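Local coordinates for uncharacterized protein AbaSI (Acinetobacter baumannii, PDB 4PAR) that cleaves DNA containing 5-hydroxymethylcytosine, acting as a modification-dependent restriction endonuclease that joins a Vsr-like nuclease domain to an SRA-like domain, at residues S31-L36 and D144-E149; I71-G76 and V123-N128. The protein carries 3 engineered substitutions. One frame throughout, in Å; residues are numbered along the deposited sequence.

Contact 1. Residues S31-L36 and D144-E149; sequences SRIIHL and DKIIEE
L36 and I147 meet where two helices, 26-37 and 136-159, pack side by side on one face of the mixed sheet of the PvuRts1I-like nuclease domain. The segment axes approach to 10.0 Å and cross at -50°, with I33 and I147 closest in backbone register.

The contact is chiefly aliphatic. I147 turns its CB toward the other helix; its CG1 branch lies anti to the carbonyl carbon (chi1 -65°) and carries CD1 to 3.5 Å from L36 CB. The two side chains run at about a right angle. Nearer the sheet, I33 CD1 meets I146 CG2 at 4.2 Å, and beneath this pair lies I71 of strand 69-74. I33 and I146 suit their places because their aliphatic ends reach both the opposite helix and I71 of the sheet.

Polar groups border the aliphatic contact. Exposed D144 brings OD1 to 3.8 Å from L36 CD2, a van der Waals contact, while R32 NH2, buried toward the second subunit, is 4.6 Å from the same D144 OD1, too far for a salt bridge. That arginine reaches instead to N38 of the second subunit, and H35 meets Y28 of that subunit edge-to-face, leaving helix 26-37 between its own fold and the second subunit. One turn along the same helix, L36 CD2 sits over one face of the R32 guanidinium, offset toward its rim.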
# COMPACT_ATOMS: atom_id res chain seq x y z
N SER F 31 -13.57 24.05 -8.20
CA SER F 31 -12.52 25.05 -7.99
C SER F 31 -13.05 26.44 -8.33
O SER F 31 -12.79 27.41 -7.61
CB SER F 31 -11.27 24.73 -8.80
OG SER F 31 -11.53 24.82 -10.19
N ARG F 32 -13.83 26.53 -9.41
CA ARG F 32 -14.36 27.84 -9.79
C ARG F 32 -15.35 28.34 -8.74
O ARG F 32 -15.33 29.53 -8.39
CB ARG F 32 -15.02 27.80 -11.17
CG ARG F 32 -15.47 29.19 -11.60
CD ARG F 32 -15.98 29.24 -13.02
NE ARG F 32 -16.64 30.51 -13.29
CZ ARG F 32 -16.03 31.60 -13.77
NH1 ARG F 32 -14.73 31.57 -14.04
NH2 ARG F 32 -16.73 32.71 -13.97
N ILE F 33 -16.20 27.45 -8.22
CA ILE F 33 -17.13 27.84 -7.16
C ILE F 33 -16.39 28.40 -5.95
O ILE F 33 -16.69 29.49 -5.47
CB ILE F 33 -18.01 26.66 -6.68
CG1 ILE F 33 -19.05 26.30 -7.75
CG2 ILE F 33 -18.72 27.01 -5.37
CD1 ILE F 33 -19.95 25.17 -7.34
N ILE F 34 -15.40 27.65 -5.47
CA ILE F 34 -14.63 28.08 -4.32
C ILE F 34 -13.94 29.41 -4.54
O ILE F 34 -14.09 30.33 -3.74
CB ILE F 34 -13.59 27.05 -3.92
CG1 ILE F 34 -14.28 25.73 -3.59
CG2 ILE F 34 -12.83 27.54 -2.70
CD1 ILE F 34 -15.29 25.85 -2.47
N HIS F 35 -13.18 29.53 -5.63
CA HIS F 35 -12.41 30.76 -5.87
C HIS F 35 -13.30 31.98 -6.08
O HIS F 35 -12.98 33.06 -5.61
CB HIS F 35 -11.47 30.60 -7.06
CG HIS F 35 -10.38 29.61 -6.84
ND1 HIS F 35 -9.85 28.84 -7.85
CD2 HIS F 35 -9.72 29.25 -5.71
CE1 HIS F 35 -8.91 28.05 -7.36
NE2 HIS F 35 -8.82 28.28 -6.06
N LEU F 36 -14.40 31.81 -6.80
CA LEU F 36 -15.29 32.93 -7.06
C LEU F 36 -16.07 33.31 -5.81
O LEU F 36 -16.44 34.47 -5.62
CB LEU F 36 -16.25 32.61 -8.21
CG LEU F 36 -15.83 33.00 -9.62
CD1 LEU F 36 -14.51 32.35 -10.00
CD2 LEU F 36 -16.92 32.61 -10.61
N ASP F 144 -22.59 30.85 -10.87
CA ASP F 144 -22.83 32.16 -10.27
C ASP F 144 -24.07 32.15 -9.39
O ASP F 144 -24.05 32.64 -8.25
CB ASP F 144 -22.96 33.24 -11.36
CG ASP F 144 -21.64 33.56 -12.03
OD1 ASP F 144 -20.58 33.19 -11.48
OD2 ASP F 144 -21.66 34.19 -13.11
N LYS F 145 -25.16 31.58 -9.92
CA LYS F 145 -26.39 31.51 -9.13
C LYS F 145 -26.16 30.63 -7.89
O LYS F 145 -26.63 30.96 -6.80
CB LYS F 145 -27.57 30.99 -9.97
CG LYS F 145 -27.43 29.57 -10.48
CD LYS F 145 -28.67 29.06 -11.22
CE LYS F 145 -28.42 27.67 -11.81
NZ LYS F 145 -27.67 26.77 -10.88
N ILE F 146 -25.42 29.54 -8.04
CA ILE F 146 -25.10 28.72 -6.87
C ILE F 146 -24.37 29.53 -5.79
O ILE F 146 -24.70 29.46 -4.61
CB ILE F 146 -24.27 27.49 -7.26
CG1 ILE F 146 -25.18 26.44 -7.91
CG2 ILE F 146 -23.59 26.89 -6.04
CD1 ILE F 146 -24.49 25.15 -8.25
N ILE F 147 -23.38 30.31 -6.22
CA ILE F 147 -22.63 31.19 -5.31
C ILE F 147 -23.56 32.16 -4.59
O ILE F 147 -23.42 32.41 -3.39
CB ILE F 147 -21.55 31.98 -6.06
CG1 ILE F 147 -20.49 31.03 -6.61
CG2 ILE F 147 -20.88 32.99 -5.14
CD1 ILE F 147 -19.61 31.66 -7.67
N GLU F 148 -24.53 32.71 -5.33
CA GLU F 148 -25.49 33.62 -4.71
C GLU F 148 -26.37 32.91 -3.68
O GLU F 148 -26.67 33.48 -2.62
CB GLU F 148 -26.37 34.28 -5.78
CG GLU F 148 -25.79 35.58 -6.31
CD GLU F 148 -25.56 36.61 -5.22
OE1 GLU F 148 -26.33 36.63 -4.23
OE2 GLU F 148 -24.60 37.40 -5.34
N GLU F 149 -26.76 31.68 -3.97
CA GLU F 149 -27.54 30.89 -3.01
C GLU F 149 -26.73 30.64 -1.74
O GLU F 149 -27.26 30.73 -0.62
CB GLU F 149 -27.97 29.56 -3.64
CG GLU F 149 -29.15 29.66 -4.60
CD GLU F 149 -30.47 29.91 -3.89
OE1 GLU F 149 -30.52 29.74 -2.65
OE2 GLU F 149 -31.46 30.26 -4.57

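Contact 2. Residues I71-G76 and V123-N128; sequences IEVDEG and VNVFKN
The backbone N-H of D74 donates to V123 O, with N and O 2.8 Å apart and an angle of 158° at the hydrogen. One step back, V123 N donates to E72 O at 2.9 Å. These bonds join parallel strands 69-74 and 119-124 of the nuclease sheet, V73 pairing with V123 and D74 with N124. A third link, from V125 N to D74 O, is weak at 3.3 Å and comes where regular pairing gives way to loop.

Side chains alternate between the two faces. On the face of V73 and V123, I71 CG2 lies 4.3 Å from V123 CG2; V29 of helix 26-37 packs on both valines and I146 of helix 136-159 on V123. V73 holds CG1 anti to its amide nitrogen (chi1 168°), which sets that methyl 4.0 Å from V125 CG1. Beta-branched residues fit here, favouring extended backbone while packing their methyls against the helices.

The other face is polar. D74 and N124 lie obliquely, their carboxylate and amide planes 52° apart, and D74 OD2 stays 3.6 Å from N124 ND2 without a hydrogen bond; D74 OD1 has a weak bond to Y87 OH. E72 OE1 makes a salt bridge to R122, just before V123 on the partner strand, and OE2 accepts from L96 N.

Past the strand ends, E75 CB packs obliquely against F126 CE2 at 3.6 Å, while V125 CG2 lies over the centre of one face of that ring. The extended E75 chain carries OE2 to Y25 N. The chemistry thus implies a division of labour: main-chain bonds and aliphatic packing join the strands, the E72-R122 salt bridge adds a charged tie, and D74, E75 and E72 OE2 bond to residues outside both strands.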
# COMPACT_ATOMS: atom_id res chain seq x y z
N ILE F 71 -23.23 20.50 -3.67
CA ILE F 71 -23.14 20.79 -5.09
C ILE F 71 -22.66 19.53 -5.78
O ILE F 71 -21.63 18.93 -5.41
CB ILE F 71 -22.21 21.96 -5.37
CG1 ILE F 71 -22.82 23.25 -4.81
CG2 ILE F 71 -21.97 22.10 -6.86
CD1 ILE F 71 -21.81 24.18 -4.21
N GLU F 72 -23.43 19.12 -6.78
CA GLU F 72 -23.15 17.93 -7.57
C GLU F 72 -23.00 18.30 -9.05
O GLU F 72 -23.88 18.96 -9.62
CB GLU F 72 -24.27 16.91 -7.40
CG GLU F 72 -24.11 15.67 -8.24
CD GLU F 72 -25.31 14.75 -8.15
OE1 GLU F 72 -26.44 15.23 -8.37
OE2 GLU F 72 -25.12 13.55 -7.87
N VAL F 73 -21.90 17.88 -9.65
CA VAL F 73 -21.75 17.97 -11.09
C VAL F 73 -22.51 16.84 -11.77
O VAL F 73 -22.29 15.66 -11.46
CB VAL F 73 -20.27 17.92 -11.51
CG1 VAL F 73 -20.15 17.72 -13.01
CG2 VAL F 73 -19.54 19.19 -11.06
N ASP F 74 -23.44 17.19 -12.67
CA ASP F 74 -24.15 16.19 -13.47
C ASP F 74 -23.53 16.10 -14.85
O ASP F 74 -23.53 17.05 -15.63
CB ASP F 74 -25.64 16.52 -13.60
CG ASP F 74 -26.44 15.40 -14.32
OD1 ASP F 74 -25.81 14.46 -14.87
OD2 ASP F 74 -27.69 15.46 -14.33
N GLU F 75 -22.95 14.94 -15.10
CA GLU F 75 -22.60 14.46 -16.40
C GLU F 75 -23.45 13.25 -16.65
O GLU F 75 -24.04 13.09 -17.69
CB GLU F 75 -21.15 14.03 -16.40
CG GLU F 75 -20.26 14.92 -15.58
CD GLU F 75 -18.82 14.49 -15.66
OE1 GLU F 75 -18.57 13.44 -16.24
OE2 GLU F 75 -17.95 15.20 -15.14
N GLY F 76 -23.50 12.36 -15.67
CA GLY F 76 -24.35 11.21 -15.80
C GLY F 76 -24.00 10.32 -16.95
O GLY F 76 -24.16 10.69 -18.09
N VAL F 123 -25.06 21.03 -11.32
CA VAL F 123 -24.51 21.74 -12.46
C VAL F 123 -24.50 20.84 -13.69
O VAL F 123 -23.84 19.80 -13.71
CB VAL F 123 -23.10 22.24 -12.18
CG1 VAL F 123 -22.61 23.11 -13.34
CG2 VAL F 123 -23.08 23.02 -10.87
N ASN F 124 -25.25 21.23 -14.72
CA ASN F 124 -25.37 20.42 -15.93
C ASN F 124 -24.36 20.85 -16.97
O ASN F 124 -24.45 21.95 -17.53
CB ASN F 124 -26.78 20.52 -16.50
CG ASN F 124 -27.84 20.19 -15.48
OD1 ASN F 124 -28.38 21.08 -14.82
ND2 ASN F 124 -28.13 18.90 -15.33
N VAL F 125 -23.41 19.97 -17.24
CA VAL F 125 -22.26 20.31 -18.06
C VAL F 125 -22.40 19.89 -19.53
O VAL F 125 -21.52 20.17 -20.33
CB VAL F 125 -21.00 19.66 -17.50
CG1 VAL F 125 -20.79 20.14 -16.07
CG2 VAL F 125 -21.13 18.15 -17.55
N PHE F 126 -23.50 19.24 -19.87
CA PHE F 126 -23.70 18.79 -21.24
C PHE F 126 -24.98 19.35 -21.84
O PHE F 126 -26.06 19.22 -21.26
CB PHE F 126 -23.71 17.26 -21.31
CG PHE F 126 -22.41 16.63 -20.92
CD1 PHE F 126 -21.21 17.23 -21.24
CD2 PHE F 126 -22.39 15.42 -20.24
CE1 PHE F 126 -20.01 16.65 -20.88
CE2 PHE F 126 -21.20 14.83 -19.89
CZ PHE F 126 -20.01 15.45 -20.20
N LYS F 127 -24.86 19.98 -23.01
CA LYS F 127 -26.02 20.48 -23.72
C LYS F 127 -26.76 19.31 -24.36
O LYS F 127 -27.85 18.94 -23.92
CB LYS F 127 -25.63 21.53 -24.77
CG LYS F 127 -24.40 21.21 -25.60
CD LYS F 127 -24.32 22.11 -26.84
CE LYS F 127 -23.21 21.67 -27.79
NZ LYS F 127 -23.21 22.46 -29.04
N ASN F 128 -26.15 18.70 -25.37
CA ASN F 128 -26.69 17.50 -25.96
C ASN F 128 -25.93 16.31 -25.42
O ASN F 128 -24.79 16.07 -25.78
CB ASN F 128 -26.58 17.53 -27.49
CG ASN F 128 -27.33 18.70 -28.11
OD1 ASN F 128 -26.75 19.75 -28.37
ND2 ASN F 128 -28.62 18.51 -28.36

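Contacts 1 and 2 are two layers of one nuclease domain: contact 1 is helix upon helix, contact 2 strand beside strand. Strand 119-124 leads along the chain into helix 136-159, so each contact uses one of these consecutive elements. The layers interlock through aliphatic groups: I146 CD1 is 3.7 Å from V123 CG2, and I33 CD1 is 3.7 Å from I71 CG2. Both are mainly buried, but contact 1 depends wholly on side-chain packing between its segments and borders the second subunit, whereas contact 2 adds main-chain hydrogen bonds and has a polar face turned away from the helices.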